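GCN5-related N-acetyltransferase (Kribbella flavida, PDB 4H89) probably transfers an acyl group, most likely acetyl from acetyl-coenzyme A as in other members of the GNAT family, to an acceptor not yet identified. Local coordinates at residues Asn81-Ala92 and Ala117-Asn128; Gly106-Ile114 and Lys139-Arg147. All coordinates share one frame; numbering follows the deposited sequence.

Contact 1 of 2, residues Asn81-Ala92 and Ala117-Asn128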
loop_
_atom_site.group_PDB
_atom_site.type_symbol
_atom_site.label_atom_id
_atom_site.label_comp_id
_atom_site.label_asym_id
_atom_site.label_seq_id
_atom_site.Cartn_x
_atom_site.Cartn_y
_atom_site.Cartn_z
ATOM N N ASN A 81 3.480 -7.766 3.538
ATOM C CA ASN A 81 3.239 -6.464 2.949
ATOM C C ASN A 81 2.417 -6.536 1.697
ATOM O O ASN A 81 1.683 -5.615 1.402
ATOM C CB ASN A 81 4.533 -5.717 2.659
ATOM C CG ASN A 81 4.316 -4.207 2.515
ATOM O OD1 ASN A 81 3.517 -3.607 3.258
ATOM N ND2 ASN A 81 5.005 -3.592 1.578
ATOM N N ARG A 82 2.598 -7.610 0.933
ATOM C CA ARG A 82 1.900 -7.855 -0.305
ATOM C C ARG A 82 1.646 -9.361 -0.369
ATOM O O ARG A 82 2.342 -10.129 0.231
ATOM C CB ARG A 82 2.769 -7.440 -1.535
ATOM C CG ARG A 82 2.971 -5.938 -1.572
ATOM C CD ARG A 82 3.843 -5.387 -2.695
ATOM N NE ARG A 82 3.406 -3.987 -2.906
ATOM C CZ ARG A 82 4.010 -2.902 -2.430
ATOM N NH1 ARG A 82 3.426 -1.721 -2.614
ATOM N NH2 ARG A 82 5.217 -2.959 -1.844
ATOM N N PRO A 83 0.620 -9.753 -1.106
ATOM C CA PRO A 83 0.308 -11.175 -1.209
ATOM C C PRO A 83 1.135 -11.855 -2.273
ATOM O O PRO A 83 1.902 -11.236 -3.004
ATOM C CB PRO A 83 -1.171 -11.163 -1.607
ATOM C CG PRO A 83 -1.306 -9.916 -2.403
ATOM C CD PRO A 83 -0.390 -8.907 -1.730
ATOM N N GLY A 84 0.953 -13.159 -2.371
ATOM C CA GLY A 84 1.556 -13.929 -3.442
ATOM C C GLY A 84 3.056 -13.748 -3.562
ATOM O O GLY A 84 3.813 -13.987 -2.629
ATOM N N PRO A 85 3.510 -13.279 -4.745
ATOM C CA PRO A 85 4.946 -13.185 -4.953
ATOM C C PRO A 85 5.624 -12.050 -4.211
ATOM O O PRO A 85 6.829 -11.918 -4.299
ATOM C CB PRO A 85 5.059 -13.010 -6.467
ATOM C CG PRO A 85 3.807 -12.308 -6.849
ATOM C CD PRO A 85 2.763 -12.901 -5.946
ATOM N N GLY A 86 4.861 -11.282 -3.437
ATOM C CA GLY A 86 5.484 -10.317 -2.528
ATOM C C GLY A 86 5.415 -10.658 -1.052
ATOM O O GLY A 86 5.837 -9.845 -0.216
ATOM N N ALA A 87 4.898 -11.842 -0.721
ATOM C CA ALA A 87 4.554 -12.163 0.634
ATOM C C ALA A 87 5.763 -12.441 1.565
ATOM O O ALA A 87 5.606 -12.638 2.762
ATOM C CB ALA A 87 3.597 -13.312 0.666
ATOM N N HIS A 88 6.963 -12.536 0.991
ATOM C CA HIS A 88 8.167 -12.738 1.763
ATOM C C HIS A 88 8.702 -11.458 2.424
ATOM O O HIS A 88 9.677 -11.510 3.168
ATOM C CB HIS A 88 9.268 -13.342 0.872
ATOM C CG HIS A 88 9.586 -12.503 -0.298
ATOM N ND1 HIS A 88 8.745 -12.405 -1.382
ATOM C CD2 HIS A 88 10.594 -11.637 -0.507
ATOM C CE1 HIS A 88 9.242 -11.537 -2.240
ATOM N NE2 HIS A 88 10.371 -11.057 -1.724
ATOM N N VAL A 89 8.017 -10.340 2.163
ATOM C CA VAL A 89 8.345 -9.090 2.811
ATOM C C VAL A 89 7.207 -8.797 3.809
ATOM O O VAL A 89 6.053 -8.717 3.400
ATOM C CB VAL A 89 8.457 -7.940 1.802
ATOM C CG1 VAL A 89 8.831 -6.651 2.504
ATOM C CG2 VAL A 89 9.470 -8.242 0.716
ATOM N N ALA A 90 7.552 -8.653 5.087
ATOM C CA ALA A 90 6.579 -8.307 6.116
ATOM C C ALA A 90 6.428 -6.801 6.196
ATOM O O ALA A 90 7.251 -6.046 5.705
ATOM C CB ALA A 90 7.117 -8.803 7.457
ATOM N N SER A 91 5.345 -6.383 6.842
ATOM C CA SER A 91 5.205 -4.987 7.278
ATOM C C SER A 91 4.522 -4.980 8.609
ATOM O O SER A 91 4.145 -6.023 9.151
ATOM C CB SER A 91 4.407 -4.232 6.241
ATOM O OG SER A 91 4.379 -2.820 6.519
ATOM N N ALA A 92 4.408 -3.792 9.179
ATOM C CA ALA A 92 3.817 -3.645 10.470
ATOM C C ALA A 92 3.416 -2.206 10.681
ATOM O O ALA A 92 3.898 -1.290 10.014
ATOM C CB ALA A 92 4.811 -4.058 11.556
ATOM N N ALA A 117 9.176 -11.747 12.707
ATOM C CA ALA A 117 9.289 -11.852 11.250
ATOM C C ALA A 117 10.414 -12.799 10.916
ATOM O O ALA A 117 10.338 -13.554 9.936
ATOM C CB ALA A 117 9.516 -10.476 10.644
ATOM N N GLY A 118 11.494 -12.738 11.678
ATOM C CA GLY A 118 12.619 -13.635 11.477
ATOM C C GLY A 118 12.222 -15.081 11.667
ATOM O O GLY A 118 12.490 -15.926 10.795
ATOM N N ARG A 119 11.587 -15.397 12.794
ATOM C CA ARG A 119 11.236 -16.791 13.053
ATOM C C ARG A 119 10.167 -17.297 12.119
ATOM O O ARG A 119 10.130 -18.498 11.824
ATOM C CB ARG A 119 10.906 -17.082 14.514
ATOM C CG ARG A 119 9.672 -16.489 15.040
ATOM C CD ARG A 119 9.322 -17.016 16.459
ATOM N NE ARG A 119 8.210 -16.229 16.955
ATOM C CZ ARG A 119 8.314 -15.072 17.612
ATOM N NH1 ARG A 119 7.201 -14.415 17.922
ATOM N NH2 ARG A 119 9.496 -14.590 17.986
ATOM N N GLU A 120 9.329 -16.409 11.582
ATOM C CA GLU A 120 8.291 -16.815 10.642
ATOM C C GLU A 120 8.813 -16.917 9.209
ATOM O O GLU A 120 8.075 -17.270 8.299
ATOM C CB GLU A 120 7.143 -15.835 10.686
ATOM C CG GLU A 120 6.305 -15.962 11.941
ATOM C CD GLU A 120 5.543 -17.264 12.024
ATOM O OE1 GLU A 120 5.150 -17.812 10.979
ATOM O OE2 GLU A 120 5.333 -17.706 13.158
ATOM N N GLY A 121 10.090 -16.619 9.000
ATOM C CA GLY A 121 10.675 -16.898 7.713
ATOM C C GLY A 121 10.663 -15.795 6.683
ATOM O O GLY A 121 11.111 -15.989 5.557
ATOM N N PHE A 122 10.248 -14.591 7.075
ATOM C CA PHE A 122 10.261 -13.490 6.130
ATOM C C PHE A 122 11.712 -13.167 5.775
ATOM O O PHE A 122 12.645 -13.394 6.556
ATOM C CB PHE A 122 9.559 -12.265 6.740
ATOM C CG PHE A 122 8.047 -12.387 6.863
ATOM C CD1 PHE A 122 7.224 -12.084 5.817
ATOM C CD2 PHE A 122 7.494 -12.848 8.026
ATOM C CE1 PHE A 122 5.841 -12.123 5.936
ATOM C CE2 PHE A 122 6.108 -12.865 8.188
ATOM C CZ PHE A 122 5.272 -12.541 7.131
ATOM N N ARG A 123 11.877 -12.550 4.612
ATOM C CA ARG A 123 13.189 -12.136 4.097
ATOM C C ARG A 123 13.511 -10.653 4.335
ATOM O O ARG A 123 14.662 -10.255 4.245
ATOM C CB ARG A 123 13.292 -12.409 2.618
ATOM C CG ARG A 123 13.442 -13.866 2.319
ATOM C CD ARG A 123 13.340 -14.179 0.841
ATOM N NE ARG A 123 14.020 -15.419 0.470
ATOM C CZ ARG A 123 13.536 -16.637 0.686
ATOM N NH1 ARG A 123 14.216 -17.624 0.199
ATOM N NH2 ARG A 123 12.384 -16.896 1.371
ATOM N N ALA A 124 12.505 -9.846 4.669
ATOM C CA ALA A 124 12.667 -8.416 4.862
ATOM C C ALA A 124 11.400 -7.869 5.489
ATOM O O ALA A 124 10.405 -8.554 5.582
ATOM C CB ALA A 124 12.950 -7.738 3.535
ATOM N N ILE A 125 11.521 -6.617 5.901
ATOM C CA ILE A 125 10.408 -5.831 6.423
ATOM C C ILE A 125 10.395 -4.481 5.708
ATOM O O ILE A 125 11.429 -3.871 5.499
ATOM C CB ILE A 125 10.539 -5.555 7.928
ATOM C CG1 ILE A 125 10.787 -6.835 8.711
ATOM C CG2 ILE A 125 9.287 -4.885 8.480
ATOM C CD1 ILE A 125 11.292 -6.640 10.134
ATOM N N GLN A 126 9.213 -4.018 5.339
ATOM C CA GLN A 126 9.047 -2.745 4.656
ATOM C C GLN A 126 7.975 -1.939 5.379
ATOM O O GLN A 126 6.914 -2.479 5.713
ATOM C CB GLN A 126 8.604 -3.018 3.213
ATOM C CG GLN A 126 8.326 -1.810 2.365
ATOM C CD GLN A 126 8.064 -2.158 0.943
ATOM O OE1 GLN A 126 8.565 -3.183 0.412
ATOM N NE2 GLN A 126 7.315 -1.306 0.276
ATOM N N PHE A 127 8.240 -0.644 5.581
ATOM C CA PHE A 127 7.215 0.324 6.017
ATOM C C PHE A 127 6.945 1.216 4.805
ATOM O O PHE A 127 7.846 1.881 4.314
ATOM C CB PHE A 127 7.704 1.170 7.220
ATOM C CG PHE A 127 8.017 0.379 8.444
ATOM C CD1 PHE A 127 7.480 -0.904 8.686
ATOM C CD2 PHE A 127 8.915 0.874 9.361
ATOM C CE1 PHE A 127 7.763 -1.595 9.870
ATOM C CE2 PHE A 127 9.202 0.230 10.540
ATOM C CZ PHE A 127 8.648 -1.031 10.797
ATOM N N ASN A 128 5.697 1.227 4.338
ATOM C CA ASN A 128 5.378 1.885 3.099
ATOM C C ASN A 128 5.348 3.393 3.170
ATOM O O ASN A 128 5.536 4.055 2.151
ATOM C CB ASN A 128 4.032 1.370 2.610
ATOM C CG ASN A 128 4.057 -0.107 2.495
ATOM O OD1 ASN A 128 4.881 -0.632 1.724
ATOM N ND2 ASN A 128 3.300 -0.809 3.389
HETATM O O HOH W 1 6.623 -4.882 -0.504
HETATM O O HOH W 2 3.714 0.156 6.563
#

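Contact 2 of 2, residues Gly106-Ile114 and Lys139-Arg147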
loop_
_atom_site.group_PDB
_atom_site.type_symbol
_atom_site.label_atom_id
_atom_site.label_comp_id
_atom_site.label_asym_id
_atom_site.label_seq_id
_atom_site.Cartn_x
_atom_site.Cartn_y
_atom_site.Cartn_z
ATOM N N GLY A 106 7.608 1.688 21.933
ATOM C CA GLY A 106 7.803 1.545 20.499
ATOM C C GLY A 106 8.947 0.620 20.185
ATOM O O GLY A 106 8.829 -0.237 19.304
ATOM N N ARG A 107 10.072 0.795 20.883
ATOM C CA ARG A 107 11.214 -0.062 20.645
ATOM C C ARG A 107 10.885 -1.517 20.948
ATOM O O ARG A 107 11.237 -2.415 20.179
ATOM C CB ARG A 107 12.418 0.358 21.489
ATOM C CG ARG A 107 13.688 -0.403 21.151
ATOM C CD ARG A 107 14.597 -0.691 22.353
ATOM N NE ARG A 107 13.914 -1.411 23.435
ATOM C CZ ARG A 107 13.687 -2.733 23.487
ATOM N NH1 ARG A 107 14.082 -3.567 22.526
ATOM N NH2 ARG A 107 13.051 -3.221 24.525
ATOM N N ALA A 108 10.233 -1.766 22.070
ATOM C CA ALA A 108 9.910 -3.104 22.448
ATOM C C ALA A 108 8.983 -3.745 21.428
ATOM O O ALA A 108 9.161 -4.910 21.042
ATOM C CB ALA A 108 9.282 -3.112 23.818
ATOM N N LEU A 109 7.956 -3.019 21.010
ATOM C CA LEU A 109 7.016 -3.565 20.022
ATOM C C LEU A 109 7.735 -3.873 18.716
ATOM O O LEU A 109 7.458 -4.912 18.103
ATOM C CB LEU A 109 5.863 -2.585 19.802
ATOM C CG LEU A 109 4.832 -2.416 20.890
ATOM C CD1 LEU A 109 3.999 -1.172 20.598
ATOM C CD2 LEU A 109 3.967 -3.653 20.962
ATOM N N CYS A 110 8.588 -2.977 18.255
ATOM C CA CYS A 110 9.240 -3.209 16.974
ATOM C C CYS A 110 10.283 -4.310 17.059
ATOM O O CYS A 110 10.395 -5.096 16.126
ATOM C CB CYS A 110 9.851 -1.913 16.457
ATOM S SG CYS A 110 10.430 -2.024 14.737
ATOM N N GLN A 111 11.052 -4.368 18.130
ATOM C CA GLN A 111 11.994 -5.468 18.267
ATOM C C GLN A 111 11.273 -6.814 18.282
ATOM O O GLN A 111 11.704 -7.778 17.666
ATOM C CB GLN A 111 12.850 -5.318 19.512
ATOM C CG GLN A 111 13.929 -6.389 19.630
ATOM C CD GLN A 111 14.927 -6.314 18.479
ATOM O OE1 GLN A 111 15.491 -5.269 18.255
ATOM N NE2 GLN A 111 15.031 -7.367 17.680
ATOM N N ASP A 112 10.177 -6.883 19.017
ATOM C CA ASP A 112 9.376 -8.098 19.059
ATOM C C ASP A 112 8.877 -8.460 17.647
ATOM O O ASP A 112 8.875 -9.624 17.257
ATOM C CB ASP A 112 8.199 -7.952 20.033
ATOM C CG ASP A 112 7.321 -9.173 20.025
ATOM O OD1 ASP A 112 7.635 -10.161 20.737
ATOM O OD2 ASP A 112 6.340 -9.119 19.269
HETATM N N MSE A 113 8.456 -7.458 16.888
HETATM C CA MSE A 113 8.004 -7.673 15.513
HETATM C C MSE A 113 9.150 -8.192 14.619
HETATM O O MSE A 113 8.935 -9.128 13.824
HETATM C CB MSE A 113 7.402 -6.354 14.992
HETATM C CG MSE A 113 6.858 -6.410 13.570
HETATM SE SE MSE A 113 8.165 -6.101 12.218
HETATM C CE MSE A 113 7.356 -7.137 10.938
ATOM N N ILE A 114 10.338 -7.646 14.774
ATOM C CA ILE A 114 11.483 -8.102 13.985
ATOM C C ILE A 114 11.794 -9.544 14.337
ATOM O O ILE A 114 12.066 -10.356 13.432
ATOM C CB ILE A 114 12.727 -7.207 14.302
ATOM C CG1 ILE A 114 12.549 -5.823 13.699
ATOM C CG2 ILE A 114 14.031 -7.851 13.799
ATOM C CD1 ILE A 114 13.491 -4.748 14.223
ATOM N N LYS A 139 13.979 7.864 13.545
ATOM C CA LYS A 139 15.225 7.580 14.221
ATOM C C LYS A 139 15.176 6.257 14.969
ATOM O O LYS A 139 16.168 5.544 15.023
ATOM C CB LYS A 139 15.619 8.749 15.129
ATOM C CG LYS A 139 15.984 9.972 14.272
ATOM C CD LYS A 139 16.413 11.123 15.149
ATOM C CE LYS A 139 16.667 12.386 14.333
ATOM N NZ LYS A 139 17.640 12.155 13.219
ATOM N N LEU A 140 14.036 5.928 15.560
ATOM C CA LEU A 140 13.891 4.663 16.260
ATOM C C LEU A 140 14.020 3.516 15.260
ATOM O O LEU A 140 14.781 2.589 15.481
ATOM C CB LEU A 140 12.524 4.593 16.975
ATOM C CG LEU A 140 12.137 3.226 17.574
ATOM C CD1 LEU A 140 13.134 2.797 18.618
ATOM C CD2 LEU A 140 10.727 3.252 18.149
ATOM N N TRP A 141 13.342 3.626 14.125
ATOM C CA TRP A 141 13.419 2.564 13.135
ATOM C C TRP A 141 14.853 2.442 12.595
ATOM O O TRP A 141 15.347 1.329 12.412
ATOM C CB TRP A 141 12.459 2.779 11.986
ATOM C CG TRP A 141 11.043 2.998 12.281
ATOM C CD1 TRP A 141 10.152 3.761 11.504
ATOM C CD2 TRP A 141 10.312 2.524 13.353
ATOM N NE1 TRP A 141 8.944 3.752 12.036
ATOM C CE2 TRP A 141 8.980 2.983 13.169
ATOM C CE3 TRP A 141 10.594 1.736 14.443
ATOM C CZ2 TRP A 141 7.970 2.730 14.068
ATOM C CZ3 TRP A 141 9.602 1.498 15.355
ATOM C CH2 TRP A 141 8.289 1.967 15.163
ATOM N N GLN A 142 15.518 3.562 12.331
ATOM C CA GLN A 142 16.932 3.517 11.928
ATOM C C GLN A 142 17.779 2.798 12.972
ATOM O O GLN A 142 18.682 2.022 12.616
ATOM C CB GLN A 142 17.462 4.929 11.644
ATOM C CG GLN A 142 16.880 5.500 10.362
ATOM C CD GLN A 142 17.236 6.940 10.135
ATOM O OE1 GLN A 142 17.256 7.743 11.079
ATOM N NE2 GLN A 142 17.442 7.301 8.890
ATOM N N SER A 143 17.529 3.068 14.252
ATOM C CA SER A 143 18.296 2.426 15.324
ATOM C C SER A 143 18.083 0.914 15.381
ATOM O O SER A 143 18.912 0.197 15.943
ATOM C CB SER A 143 17.984 3.048 16.688
ATOM O OG SER A 143 16.774 2.567 17.252
ATOM N N LEU A 144 16.995 0.450 14.760
ATOM C CA LEU A 144 16.641 -0.959 14.703
ATOM C C LEU A 144 16.934 -1.550 13.354
ATOM O O LEU A 144 16.464 -2.638 13.052
ATOM C CB LEU A 144 15.181 -1.155 15.071
ATOM C CG LEU A 144 14.884 -0.861 16.542
ATOM C CD1 LEU A 144 13.377 -0.842 16.741
ATOM C CD2 LEU A 144 15.589 -1.832 17.465
ATOM N N GLY A 145 17.683 -0.838 12.518
ATOM C CA GLY A 145 18.195 -1.397 11.286
ATOM C C GLY A 145 17.484 -1.028 10.005
ATOM O O GLY A 145 17.896 -1.454 8.941
ATOM N N PHE A 146 16.416 -0.251 10.081
ATOM C CA PHE A 146 15.708 0.181 8.878
ATOM C C PHE A 146 16.421 1.336 8.222
ATOM O O PHE A 146 17.028 2.151 8.894
ATOM C CB PHE A 146 14.278 0.628 9.212
ATOM C CG PHE A 146 13.337 -0.483 9.565
ATOM C CD1 PHE A 146 13.304 -0.981 10.843
ATOM C CD2 PHE A 146 12.423 -0.937 8.647
ATOM C CE1 PHE A 146 12.468 -2.025 11.157
ATOM C CE2 PHE A 146 11.584 -1.991 8.959
ATOM C CZ PHE A 146 11.570 -2.499 10.221
ATOM N N ARG A 147 16.331 1.404 6.907
ATOM C CA ARG A 147 16.828 2.553 6.175
ATOM C C ARG A 147 15.774 3.118 5.268
ATOM O O ARG A 147 14.842 2.418 4.830
ATOM C CB ARG A 147 18.066 2.223 5.339
ATOM C CG ARG A 147 17.821 1.354 4.116
ATOM C CD ARG A 147 19.033 1.286 3.156
ATOM N NE ARG A 147 18.870 0.258 2.112
ATOM C CZ ARG A 147 18.784 0.497 0.805
ATOM N NH1 ARG A 147 18.623 -0.522 -0.056
ATOM N NH2 ARG A 147 18.871 1.742 0.351
#

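Contact 1 of 2, residues Asn81-Ala92 and Ala117-Asn128
Strands 89-92 and 124-127 run parallel, pairing Val89 with Ala124 and Ala90 with Ile125; Ala90 N binds Ala124 O (2.9 Å), Ala90 O accepts from Gln126 N, and His88 O takes Arg123 N just before the strand begins. One end of the pair is closed by two asparagine side chains that meet amide to amide from opposite directions, their planes only 10° apart. Asn128 ND2 gives to Asn81 OD1 at 2.8 Å and Asn81 ND2 returns a bond to Asn128 OD1 at 3.0 Å, each donor in the carbonyl plane on a lone pair. Asn81 CG lies anti to the backbone N (chi1 -160°), which carries the amide across to its mate. A water accepts from Asn81 ND2 and Arg82 NH2 and donates to Gln126 OE1, tying the extended Gln126 side chain to the same cluster. Shortening Asn81 to an alanine removes both amide bonds, and the Asn128 side chain would probably be left without this mate and freer to turn. Ser91 OG donates to Gln126 O at 2.7 Å, adding a side-chain bond where the strands diverge. At the other end Ala90 CB sits over the face of the Phe122 ring, near its centre, a CH-pi contact 3.7 Å from the centroid and 14° off the normal. His88 NE2 hydrogen-bonds to Glu154 O of the second subunit, so this corner also meets the dimer partner. Helix 105-119 leads from one strand to the other and ends in a Schellman motif at Gly121: a beta-alpha-beta crossover of the GNAT fold, whose splayed parallel strands in relatives receive the cofactor.

Contact 2 of 2, residues Gly106-Ile114 and Lys139-Arg147
Leu144 reaches across from the end of helix 135-143 into the side of helix 105-119, and each part of its side chain finds a different neighbour. Its CB lies 4.1 Å from the methyl Ile114 CD1, which also approaches Leu144 O. With CG anti to the carbonyl carbon (chi1 -69°), the two methyls straddle successive residues of the facing helix: CD1 rests on Cys110, 3.7 Å from its CB and nearly as close to SG, while CD2 comes to 3.5 Å from Gln111 OE1. Gln111 NE2 is hydrogen-bonded to Asp115 OD1 of its own helix. The axes of segments 106-114 and 139-143 come within 10.5 Å and cross at -42°, and no hydrogen bond links them; in this GNAT fold both helices lie over the sheet, with Trp141 and Phe146 filling in on the sheet side of Leu144. Trp141 CZ3 touches Cys110 CB at 3.6 Å, and Cys110 SG sits obliquely to the six-membered ring, 4.4 Å from its centroid, in a sulfur-aromatic contact. The same sulfur meets Phe146 CE1 at 4.1 Å, placing Cys110 among both aromatic rings and Leu144. Nearer the start of helix 105-119, Leu140 CD2 presses on the backbone between Gly106 and Arg107, where a side chain on Gly106 would be tight; Leu140 CD1 meets Arg107 CB at 3.8 Å. Helix 135-143 closes with a Schellman motif at Gly145, with Phe146 N bound to Trp141 O and Gly145 N to Gln142 O; Leu144 N reaches the same Trp141 O from the opposite face of its carbonyl plane, and Phe146 CE1 comes near Ile114 CD1.

Overall arrangement
Helix 105-119 serves both contacts: its last turn enters contact 1, while its earlier turns face helix 135-143 in contact 2. Contact 1 is mostly buried and joins two strands of the sheet and the loop leading into one of them; backbone bonds and side-chain polar bonds share it, with water, and its outer loop reaches the second subunit. Contact 2 is partly buried, joins helix to helix above the sheet, and relies on aliphatic, aromatic and sulfur packing. The two meet in an apolar layer, where Phe127 stacks on Phe146 (CZ to CZ 3.3 Å) and lies edge-to-face with Trp141, while Met113, present as selenomethionine, packs on Ala90 and Ala92. Strand 124-131 runs on into helix 135-143.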